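Local coordinates for protein putative NAD-dependent epimerase/dehydratase (Bacillus halodurans, PDB 3E8X) that is of unknown function but binds NADP and may be an epimerase or dehydratase of the short-chain dehydrogenase/reductase superfamily, at residues K44-V49 with E206-Q211; A50-E55 with P59-R64; N73-F78 with I104-W109. One frame throughout, in Å; residues are numbered along the deposited sequence.

Contact 1: K44-V49 with E206-Q211; sequences KGHEPV and ELVDQQ
Lys-44 and Glu-206 come within 7.8 Å of each other by their CA atoms, while His-46 and Asp-209 stay 9.4 Å apart between CA atoms, so the direct contacts are made by side chains. On one side, helix 32-43 ends in a Schellman motif at Gly-45, whose phi of 92° turns the chain toward strand 47-52. On the other, a type I turn spans Leu-207 to Gln-210 near the end of helix 197-207. Together the two segments bury 210 Å².

The charged link is a salt bridge, with Lys-44 NZ 2.8 Å from Glu-206 OE1. The ammonium approaches from above the carboxylate, 46° out of its plane, and the Glu-206 chain reaches it by bending at chi2 (67°), although its CB points away from residues 44-49. A water donates to Glu-206 O and accepts a weak bond from the same NZ.

Deeper in, Val-208 CG1 comes obliquely to the His-46 ring, 3.5 Å from His-46 NE2 and nearly as close to CD2. Asp-209 OD2 sits near the ring plane at the edge, 3.5 Å from His-46 CE1, with the carboxylate turned almost perpendicular to the ring. A second water lies 2.8 Å from His-46 NE2 and gives a weak bond to Asp-209 OD1. The other ring nitrogen, ND1, is hydrogen-bonded to Met-22 N, which fixes the rotation of the ring.

The contact joins the turn before strand 47-52 to the C-terminal end of helix 197-207, remote from the cofactor. Its lysine is exposed, so solvent would be expected to screen the ion pair, whereas buried His-46 meets Asp-209 both directly and through water.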
# COMPACT_ATOMS: atom_id res chain seq x y z
N LYS A 44 -14.13 1.49 31.20
CA LYS A 44 -14.53 2.85 30.82
C LYS A 44 -16.05 2.93 30.53
O LYS A 44 -16.56 4.00 30.23
CB LYS A 44 -13.77 3.27 29.57
CG LYS A 44 -12.37 3.71 29.79
CD LYS A 44 -12.37 4.97 30.52
CE LYS A 44 -11.04 5.64 30.51
NZ LYS A 44 -11.25 6.99 31.17
N GLY A 45 -16.76 1.81 30.62
CA GLY A 45 -18.21 1.77 30.35
C GLY A 45 -18.63 1.44 28.93
O GLY A 45 -19.81 1.53 28.59
N HIS A 46 -17.66 1.04 28.09
CA HIS A 46 -17.92 0.67 26.71
C HIS A 46 -18.23 -0.80 26.62
O HIS A 46 -18.07 -1.54 27.57
CB HIS A 46 -16.74 1.07 25.79
CG HIS A 46 -16.39 2.52 25.91
ND1 HIS A 46 -17.33 3.52 25.77
CD2 HIS A 46 -15.22 3.13 26.21
CE1 HIS A 46 -16.75 4.69 25.96
NE2 HIS A 46 -15.47 4.49 26.22
N GLU A 47 -18.79 -1.18 25.48
CA GLU A 47 -19.07 -2.57 25.17
C GLU A 47 -18.08 -3.03 24.11
O GLU A 47 -18.25 -2.75 22.95
CB GLU A 47 -20.52 -2.74 24.72
CG GLU A 47 -21.48 -2.23 25.76
CD GLU A 47 -22.85 -2.85 25.67
OE1 GLU A 47 -23.28 -3.27 24.56
OE2 GLU A 47 -23.52 -2.90 26.71
N PRO A 48 -17.00 -3.74 24.54
CA PRO A 48 -16.06 -4.26 23.58
C PRO A 48 -16.57 -5.52 22.88
O PRO A 48 -17.04 -6.49 23.51
CB PRO A 48 -14.79 -4.55 24.42
CG PRO A 48 -15.08 -4.08 25.78
CD PRO A 48 -16.57 -4.09 25.91
N VAL A 49 -16.50 -5.48 21.54
CA VAL A 49 -16.90 -6.56 20.67
C VAL A 49 -15.61 -7.08 20.09
O VAL A 49 -14.93 -6.37 19.37
CB VAL A 49 -17.93 -6.10 19.57
CG1 VAL A 49 -18.27 -7.28 18.60
CG2 VAL A 49 -19.22 -5.48 20.23
N GLU A 206 -8.75 5.53 26.64
CA GLU A 206 -8.94 6.86 27.20
C GLU A 206 -9.54 7.81 26.16
O GLU A 206 -10.35 8.67 26.49
CB GLU A 206 -7.61 7.43 27.73
CG GLU A 206 -7.74 8.73 28.51
CD GLU A 206 -8.49 8.57 29.84
OE1 GLU A 206 -8.66 7.44 30.36
OE2 GLU A 206 -8.86 9.61 30.40
N LEU A 207 -9.14 7.63 24.89
CA LEU A 207 -9.48 8.62 23.85
C LEU A 207 -10.62 8.22 22.90
O LEU A 207 -11.10 9.03 22.14
CB LEU A 207 -8.19 9.05 23.09
CG LEU A 207 -7.30 8.06 22.29
CD1 LEU A 207 -8.03 7.54 21.08
CD2 LEU A 207 -6.05 8.84 21.87
N VAL A 208 -11.15 7.01 23.03
CA VAL A 208 -12.13 6.53 22.09
C VAL A 208 -13.39 7.43 22.01
O VAL A 208 -13.95 7.66 20.92
CB VAL A 208 -12.42 5.00 22.27
CG1 VAL A 208 -13.21 4.77 23.54
CG2 VAL A 208 -13.14 4.45 21.02
N ASP A 209 -13.81 7.98 23.13
CA ASP A 209 -14.98 8.81 23.15
C ASP A 209 -14.64 10.28 23.28
O ASP A 209 -15.52 11.06 23.56
CB ASP A 209 -15.94 8.43 24.28
CG ASP A 209 -15.29 8.46 25.66
OD1 ASP A 209 -14.08 8.78 25.80
OD2 ASP A 209 -15.99 8.09 26.59
N GLN A 210 -13.38 10.65 23.06
CA GLN A 210 -12.97 12.05 23.15
C GLN A 210 -12.96 12.74 21.78
O GLN A 210 -12.07 12.53 20.97
CB GLN A 210 -11.62 12.15 23.85
CG GLN A 210 -11.65 11.51 25.23
CD GLN A 210 -12.58 12.20 26.22
OE1 GLN A 210 -13.53 11.59 26.76
NE2 GLN A 210 -12.34 13.45 26.44
N GLN A 211 -13.97 13.59 21.58
CA GLN A 211 -14.20 14.33 20.32
C GLN A 211 -12.99 15.21 19.97
O GLN A 211 -12.64 15.37 18.82
CB GLN A 211 -15.54 15.12 20.43
CG GLN A 211 -15.86 16.14 19.30
CD GLN A 211 -17.26 16.82 19.43
OE1 GLN A 211 -17.47 17.78 20.19
NE2 GLN A 211 -18.22 16.31 18.64
O HOH W 1 -11.91 9.08 28.52
O HOH W 2 -13.37 6.25 26.85

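Contact 2: A50-E55 with P59-R64; sequences AMVRNE and PELRER. With NAP (NADP nicotinamide-adenine-dinucleotide phosphate), chain B.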
# COMPACT_ATOMS: atom_id res chain seq x y z
N ALA A 50 -15.26 -8.32 20.44
CA ALA A 50 -14.00 -8.90 19.98
C ALA A 50 -14.20 -9.63 18.67
O ALA A 50 -15.07 -10.52 18.58
CB ALA A 50 -13.44 -9.87 21.05
N MSE A 51 -13.42 -9.25 17.67
CA MSE A 51 -13.39 -10.00 16.40
C MSE A 51 -12.22 -10.99 16.43
O MSE A 51 -11.05 -10.62 16.63
CB MSE A 51 -13.30 -9.08 15.17
CG MSE A 51 -13.16 -9.78 13.81
SE MSE A 51 -13.19 -8.46 12.38
CE MSE A 51 -12.05 -9.20 10.89
N VAL A 52 -12.57 -12.24 16.18
CA VAL A 52 -11.65 -13.39 16.22
C VAL A 52 -11.82 -14.26 14.98
O VAL A 52 -12.90 -14.36 14.43
CB VAL A 52 -11.88 -14.25 17.51
CG1 VAL A 52 -11.59 -13.40 18.68
CG2 VAL A 52 -13.31 -14.77 17.61
N ARG A 53 -10.72 -14.88 14.56
CA ARG A 53 -10.68 -15.81 13.43
C ARG A 53 -11.37 -17.13 13.76
O ARG A 53 -12.00 -17.74 12.90
CB ARG A 53 -9.23 -16.12 13.06
CG ARG A 53 -8.52 -15.04 12.27
CD ARG A 53 -7.20 -15.55 11.66
NE ARG A 53 -6.01 -15.32 12.50
CZ ARG A 53 -4.76 -15.36 12.04
NH1 ARG A 53 -3.74 -15.14 12.86
NH2 ARG A 53 -4.50 -15.63 10.76
N ASN A 54 -11.20 -17.61 14.99
CA ASN A 54 -11.95 -18.84 15.39
C ASN A 54 -12.67 -18.73 16.71
O ASN A 54 -12.20 -18.08 17.62
CB ASN A 54 -11.14 -20.14 15.26
CG ASN A 54 -9.99 -20.27 16.25
OD1 ASN A 54 -9.81 -21.30 16.92
ND2 ASN A 54 -9.17 -19.24 16.30
N GLU A 55 -13.82 -19.39 16.73
CA GLU A 55 -14.80 -19.31 17.81
C GLU A 55 -14.23 -19.73 19.18
O GLU A 55 -14.71 -19.29 20.22
CB GLU A 55 -16.02 -20.20 17.46
CG GLU A 55 -17.37 -19.65 17.90
CD GLU A 55 -18.54 -20.41 17.30
OE1 GLU A 55 -18.62 -21.65 17.46
OE2 GLU A 55 -19.40 -19.76 16.68
N PRO A 59 -14.45 -17.58 24.43
CA PRO A 59 -14.65 -17.68 25.87
C PRO A 59 -13.62 -16.93 26.73
O PRO A 59 -14.03 -16.24 27.66
CB PRO A 59 -14.64 -19.20 26.13
CG PRO A 59 -15.10 -19.78 24.82
CD PRO A 59 -14.52 -18.90 23.78
N GLU A 60 -12.33 -17.02 26.40
CA GLU A 60 -11.33 -16.29 27.21
C GLU A 60 -11.34 -14.79 26.98
O GLU A 60 -11.02 -14.01 27.88
CB GLU A 60 -9.92 -16.87 27.03
CG GLU A 60 -9.75 -18.23 27.71
CD GLU A 60 -8.31 -18.71 27.79
OE1 GLU A 60 -7.35 -17.93 27.56
OE2 GLU A 60 -8.14 -19.88 28.10
N LEU A 61 -11.72 -14.37 25.77
CA LEU A 61 -11.84 -12.92 25.52
C LEU A 61 -13.04 -12.32 26.24
O LEU A 61 -12.97 -11.20 26.73
CB LEU A 61 -11.84 -12.60 24.03
CG LEU A 61 -10.52 -13.01 23.34
CD1 LEU A 61 -10.70 -12.69 21.96
CD2 LEU A 61 -9.24 -12.37 23.98
N ARG A 62 -14.13 -13.08 26.36
CA ARG A 62 -15.22 -12.69 27.25
C ARG A 62 -14.74 -12.53 28.72
O ARG A 62 -15.13 -11.58 29.37
CB ARG A 62 -16.36 -13.71 27.21
CG ARG A 62 -17.09 -13.79 25.93
CD ARG A 62 -18.32 -14.72 26.03
NE ARG A 62 -18.97 -14.88 24.72
CZ ARG A 62 -19.90 -14.05 24.23
NH1 ARG A 62 -20.33 -12.99 24.91
NH2 ARG A 62 -20.43 -14.30 23.04
N GLU A 63 -13.90 -13.45 29.22
CA GLU A 63 -13.31 -13.36 30.57
C GLU A 63 -12.45 -12.09 30.71
O GLU A 63 -12.44 -11.44 31.74
CB GLU A 63 -12.41 -14.57 30.86
CG GLU A 63 -13.14 -15.87 31.07
CD GLU A 63 -12.22 -17.00 31.39
OE1 GLU A 63 -11.00 -16.81 31.32
OE2 GLU A 63 -12.72 -18.10 31.70
N ARG A 64 -11.75 -11.74 29.66
CA ARG A 64 -10.89 -10.52 29.62
C ARG A 64 -11.64 -9.19 29.41
O ARG A 64 -11.04 -8.11 29.45
CB ARG A 64 -9.87 -10.71 28.52
CG ARG A 64 -8.99 -11.92 28.77
CD ARG A 64 -7.76 -11.80 27.89
NE ARG A 64 -6.79 -12.84 28.17
CZ ARG A 64 -5.86 -12.77 29.10
NH1 ARG A 64 -5.76 -11.71 29.89
NH2 ARG A 64 -5.04 -13.79 29.26
PA NAP B . -0.25 -9.19 18.13
O1A NAP B . 0.51 -9.86 16.99
O2A NAP B . -0.18 -9.77 19.53
O5B NAP B . -1.78 -9.02 17.61
C5B NAP B . -2.18 -9.24 16.24
C4B NAP B . -3.55 -9.91 16.12
O4B NAP B . -3.93 -9.84 14.74
C3B NAP B . -3.61 -11.40 16.52
O3B NAP B . -4.56 -11.70 17.57
C2B NAP B . -4.06 -12.12 15.26
O2B NAP B . -4.96 -13.24 15.43
C1B NAP B . -4.75 -10.98 14.50
N9A NAP B . -4.91 -11.35 13.07
C8A NAP B . -3.95 -11.81 12.25
N7A NAP B . -4.50 -12.07 11.05
C5A NAP B . -5.81 -11.77 11.13
C6A NAP B . -6.89 -11.83 10.23
N6A NAP B . -6.69 -12.26 8.97
N1A NAP B . -8.13 -11.47 10.62
C2A NAP B . -8.34 -11.05 11.87
N3A NAP B . -7.33 -10.98 12.76
C4A NAP B . -6.06 -11.33 12.41
O3 NAP B . 0.27 -7.64 18.21
PN NAP B . 0.32 -6.65 19.50
O1N NAP B . 1.63 -6.89 20.18
O2N NAP B . -1.05 -6.73 20.14
O5D NAP B . 0.56 -5.19 18.88
C5D NAP B . -0.50 -4.46 18.28
C4D NAP B . 0.06 -3.77 17.04
O4D NAP B . 1.08 -2.82 17.39
C3D NAP B . 0.72 -4.76 16.10
O3D NAP B . -0.29 -5.34 15.25
C2D NAP B . 1.83 -3.95 15.42
O2D NAP B . 1.51 -3.59 14.09
C1D NAP B . 1.96 -2.66 16.26
N1N NAP B . 3.34 -2.31 16.73
C2N NAP B . 4.20 -3.24 17.22
C3N NAP B . 5.48 -2.85 17.66
C7N NAP B . 6.47 -3.84 18.26
O7N NAP B . 7.42 -3.39 18.92
N7N NAP B . 6.24 -5.15 18.10
C4N NAP B . 5.86 -1.51 17.57
C5N NAP B . 4.97 -0.59 17.07
C6N NAP B . 3.72 -1.02 16.66
P2B NAP B . -4.56 -14.68 16.10
O1X NAP B . -4.76 -14.53 17.58
O2X NAP B . -5.55 -15.66 15.48
O3X NAP B . -3.10 -14.85 15.73
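Leu-61 reaches Val-52 and Ala-50 because its CG stands anti to its own carbonyl carbon (chi1 -63°) and its outer chain is extended, which carries CD1 down from the helix onto the strand. Val-52 meets it with CG1, the branch beside its backbone N. The two methyl carbons, Val-52 CG1 and Leu-61 CD1, lie 3.5 Å apart, tighter than ordinary van der Waals contact, and the two side chains run antiparallel alongside each other where they overlap. The same CD1 rests 4.0 Å from Ala-50 CB. Nearer the loop that joins the two segments, Pro-59 CD lies 3.6 Å from Glu-55 O.

These residues belong to a beta-alpha-beta unit of the Rossmann fold: strand 47-52, helix 58-63 and the parallel strand 68-71. Ile-69 on that last strand also touches Ala-50 and Val-52, while Leu-38 of helix 32-43 packs against Ala-50 and Leu-61.

Just past the strand, Arg-53 binds the cofactor. In the conformer described, its chain bends at chi3 (-93°) and one guanidinium face meets the adenine, with NAP N7A 3.4 Å above its plane. The 2'-phosphate lies at the guanidinium edge: Arg-53 NE donates to NAP O2X at 3.0 Å, and Arg-53 NH1 makes a weak bond to NAP O3X at 3.0 Å. An arginine binding this phosphate, which NAD lacks, is consistent with a preference for NADP.

Contact 3: N73-F78 with I104-W109; sequences NLEEDF and ILIDLW. With NAP (NADP nicotinamide-adenine-dinucleotide phosphate), chain B.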
# COMPACT_ATOMS: atom_id res chain seq x y z
N ASN A 73 -12.74 -12.86 9.54
CA ASN A 73 -11.37 -12.98 9.08
C ASN A 73 -11.15 -11.81 8.11
O ASN A 73 -11.91 -11.62 7.20
CB ASN A 73 -11.24 -14.37 8.42
CG ASN A 73 -9.87 -14.69 7.89
OD1 ASN A 73 -9.15 -13.85 7.40
ND2 ASN A 73 -9.53 -15.97 7.92
N LEU A 74 -10.09 -11.06 8.27
CA LEU A 74 -9.80 -9.92 7.35
C LEU A 74 -9.52 -10.33 5.88
O LEU A 74 -9.55 -9.48 4.99
CB LEU A 74 -8.62 -9.08 7.89
CG LEU A 74 -8.85 -8.22 9.16
CD1 LEU A 74 -7.48 -7.69 9.72
CD2 LEU A 74 -9.84 -7.09 8.84
N GLU A 75 -9.21 -11.60 5.66
CA GLU A 75 -8.95 -12.13 4.35
C GLU A 75 -10.21 -12.67 3.65
O GLU A 75 -10.16 -13.00 2.48
CB GLU A 75 -7.87 -13.20 4.43
CG GLU A 75 -6.55 -12.67 4.96
CD GLU A 75 -5.41 -13.65 4.85
OE1 GLU A 75 -5.32 -14.54 5.71
OE2 GLU A 75 -4.58 -13.51 3.91
N GLU A 76 -11.33 -12.72 4.37
CA GLU A 76 -12.58 -13.18 3.82
C GLU A 76 -13.60 -12.05 3.93
O GLU A 76 -13.23 -10.93 4.23
CB GLU A 76 -13.02 -14.43 4.59
CG GLU A 76 -12.03 -15.58 4.37
CD GLU A 76 -12.28 -16.81 5.20
OE1 GLU A 76 -13.14 -16.80 6.11
OE2 GLU A 76 -11.57 -17.81 4.93
N ASP A 77 -14.86 -12.32 3.66
CA ASP A 77 -15.92 -11.33 3.84
C ASP A 77 -16.20 -11.17 5.34
O ASP A 77 -16.70 -12.07 5.99
CB ASP A 77 -17.19 -11.79 3.11
CG ASP A 77 -18.26 -10.73 3.04
OD1 ASP A 77 -18.27 -9.79 3.86
OD2 ASP A 77 -19.12 -10.88 2.15
N PHE A 78 -15.86 -10.03 5.90
CA PHE A 78 -16.05 -9.81 7.33
C PHE A 78 -17.07 -8.71 7.66
O PHE A 78 -17.10 -8.22 8.80
CB PHE A 78 -14.70 -9.53 8.01
CG PHE A 78 -13.97 -8.33 7.46
CD1 PHE A 78 -14.16 -7.08 8.00
CD2 PHE A 78 -13.09 -8.45 6.41
CE1 PHE A 78 -13.51 -5.96 7.48
CE2 PHE A 78 -12.44 -7.37 5.90
CZ PHE A 78 -12.64 -6.13 6.44
N ILE A 104 1.45 -7.12 3.97
CA ILE A 104 0.61 -6.52 2.91
C ILE A 104 -0.89 -6.80 3.08
O ILE A 104 -1.73 -5.89 3.00
CB ILE A 104 0.99 -7.03 1.48
CG1 ILE A 104 2.44 -6.69 1.14
CG2 ILE A 104 0.11 -6.37 0.39
CD1 ILE A 104 2.96 -7.31 -0.23
N LEU A 105 -1.22 -8.07 3.26
CA LEU A 105 -2.60 -8.52 3.24
C LEU A 105 -3.38 -8.16 4.53
O LEU A 105 -4.57 -7.90 4.44
CB LEU A 105 -2.68 -10.01 2.90
CG LEU A 105 -2.28 -10.37 1.45
CD1 LEU A 105 -2.34 -11.90 1.20
CD2 LEU A 105 -3.17 -9.59 0.42
N ILE A 106 -2.71 -8.13 5.71
CA ILE A 106 -3.36 -7.82 6.99
C ILE A 106 -3.15 -6.35 7.37
O ILE A 106 -4.08 -5.56 7.40
CB ILE A 106 -2.90 -8.78 8.12
CG1 ILE A 106 -3.12 -10.23 7.69
CG2 ILE A 106 -3.60 -8.47 9.47
CD1 ILE A 106 -4.54 -10.63 7.46
N ASP A 107 -1.90 -5.97 7.63
CA ASP A 107 -1.62 -4.65 8.18
C ASP A 107 -2.05 -3.54 7.22
O ASP A 107 -2.44 -2.45 7.68
CB ASP A 107 -0.12 -4.50 8.54
CG ASP A 107 0.39 -5.61 9.45
OD1 ASP A 107 0.96 -5.31 10.52
OD2 ASP A 107 0.21 -6.80 9.12
N LEU A 108 -1.94 -3.77 5.91
CA LEU A 108 -2.22 -2.73 4.93
C LEU A 108 -3.61 -2.92 4.32
O LEU A 108 -4.53 -2.10 4.51
CB LEU A 108 -1.14 -2.67 3.86
CG LEU A 108 -1.34 -1.69 2.68
CD1 LEU A 108 -1.75 -0.28 3.15
CD2 LEU A 108 -0.10 -1.58 1.75
N TRP A 109 -3.76 -4.02 3.57
CA TRP A 109 -4.97 -4.27 2.79
C TRP A 109 -6.14 -4.50 3.73
O TRP A 109 -7.19 -3.95 3.52
CB TRP A 109 -4.72 -5.44 1.85
CG TRP A 109 -5.82 -5.83 0.94
CD1 TRP A 109 -6.41 -7.05 0.86
CD2 TRP A 109 -6.43 -5.03 -0.09
NE1 TRP A 109 -7.35 -7.06 -0.15
CE2 TRP A 109 -7.38 -5.83 -0.74
CE3 TRP A 109 -6.25 -3.72 -0.53
CZ2 TRP A 109 -8.16 -5.37 -1.82
CZ3 TRP A 109 -7.02 -3.26 -1.61
CH2 TRP A 109 -7.97 -4.09 -2.23
PA NAP B . -0.25 -9.19 18.13
O1A NAP B . 0.51 -9.86 16.99
O2A NAP B . -0.18 -9.77 19.53
O5B NAP B . -1.78 -9.02 17.61
C5B NAP B . -2.18 -9.24 16.24
C4B NAP B . -3.55 -9.91 16.12
O4B NAP B . -3.93 -9.84 14.74
C3B NAP B . -3.61 -11.40 16.52
O3B NAP B . -4.56 -11.70 17.57
C2B NAP B . -4.06 -12.12 15.26
O2B NAP B . -4.96 -13.24 15.43
C1B NAP B . -4.75 -10.98 14.50
N9A NAP B . -4.91 -11.35 13.07
C8A NAP B . -3.95 -11.81 12.25
N7A NAP B . -4.50 -12.07 11.05
C5A NAP B . -5.81 -11.77 11.13
C6A NAP B . -6.89 -11.83 10.23
N6A NAP B . -6.69 -12.26 8.97
N1A NAP B . -8.13 -11.47 10.62
C2A NAP B . -8.34 -11.05 11.87
N3A NAP B . -7.33 -10.98 12.76
C4A NAP B . -6.06 -11.33 12.41
O3 NAP B . 0.27 -7.64 18.21
PN NAP B . 0.32 -6.65 19.50
O1N NAP B . 1.63 -6.89 20.18
O2N NAP B . -1.05 -6.73 20.14
O5D NAP B . 0.56 -5.19 18.88
C5D NAP B . -0.50 -4.46 18.28
C4D NAP B . 0.06 -3.77 17.04
O4D NAP B . 1.08 -2.82 17.39
C3D NAP B . 0.72 -4.76 16.10
O3D NAP B . -0.29 -5.34 15.25
C2D NAP B . 1.83 -3.95 15.42
O2D NAP B . 1.51 -3.59 14.09
C1D NAP B . 1.96 -2.66 16.26
N1N NAP B . 3.34 -2.31 16.73
C2N NAP B . 4.20 -3.24 17.22
C3N NAP B . 5.48 -2.85 17.66
C7N NAP B . 6.47 -3.84 18.26
O7N NAP B . 7.42 -3.39 18.92
N7N NAP B . 6.24 -5.15 18.10
C4N NAP B . 5.86 -1.51 17.57
C5N NAP B . 4.97 -0.59 17.07
C6N NAP B . 3.72 -1.02 16.66
P2B NAP B . -4.56 -14.68 16.10
O1X NAP B . -4.76 -14.53 17.58
O2X NAP B . -5.55 -15.66 15.48
O3X NAP B . -3.10 -14.85 15.73
O HOH W 3 -6.64 -9.14 3.34
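Leu-74 and Ile-106 cross at a slant, with Leu-74 CD1 4.0 Å from Ile-106 CG2. Ile-106 turns its other branch to Glu-75, bringing CD1 to 3.8 Å from Glu-75 CG. Further along the extended glutamate, Glu-75 OE2 lies 3.9 Å from Leu-105 CD1; this carboxylate oxygen is also salt-bridged to Lys-102, so its charge is met from within helix 100-121. No direct hydrogen bond joins the two segments. A water spans them instead, donating to Leu-105 O at 2.7 Å and, weakly, to Leu-74 O. Lys-113 NZ is a further partner of Leu-74 O.

The adenine of NADP enters this shell by its amino and N1A side. Leu-74 N is 3.1 Å from NAP N1A, with the leucine CB and CG also against that part of the ring, and Ile-106 CD1 approaches the N6A amine. Asn-73 OD1 accepts a weak hydrogen bond from NAP N6A at 3.3 Å. The contact thus forms part of the adenine pocket of a Rossmann-fold domain, where the loop after strand 68-71 meets helix 100-121.

What sets the loop is an Asx turn: Glu-75 N donates to Asn-73 OD1 at 2.8 Å with an N-H...O angle of 159°, the donor tilted 24° from the carbonyl plane. CG of Asn-73 trails opposite the backbone N (chi1 -180°), letting one oxygen serve both the loop and the adenine. The type I turn from Asn-73 to Glu-76 is superposed on it. Behind Leu-74, its CD2 lies over one face of Phe-78, displaced toward the rim.

On the helix side, Trp-109 N bonds to Ile-104 O across a wider pi-type turn. Beyond lies the dimer interface, where Trp-109 NE1 is hydrogen-bonded to Asp-138 of the second subunit and Ile-104 packs on Ile-104 of that subunit.

Overall arrangement
Strand 47-52 carries the chain from contact 1 to contact 2, whose centres lie 19 Å apart; the segments adjoin in sequence and otherwise do not touch. Contact 3 is 18 Å from contact 2 between centres and does touch it: the selenomethionine Met-51 places CE 3.7 Å from Leu-74 CD2, packing the strand against the loop 73-78. Contacts 2 and 3 reach NADP, contact 2 at the 2'-phosphate and one side of the adenine, contact 3 at the amino and N1A side. Contact 1 stands apart, its centre 24 Å from that of contact 3 and nearest atoms about 10 Å away, and belongs to the framework, not the pocket.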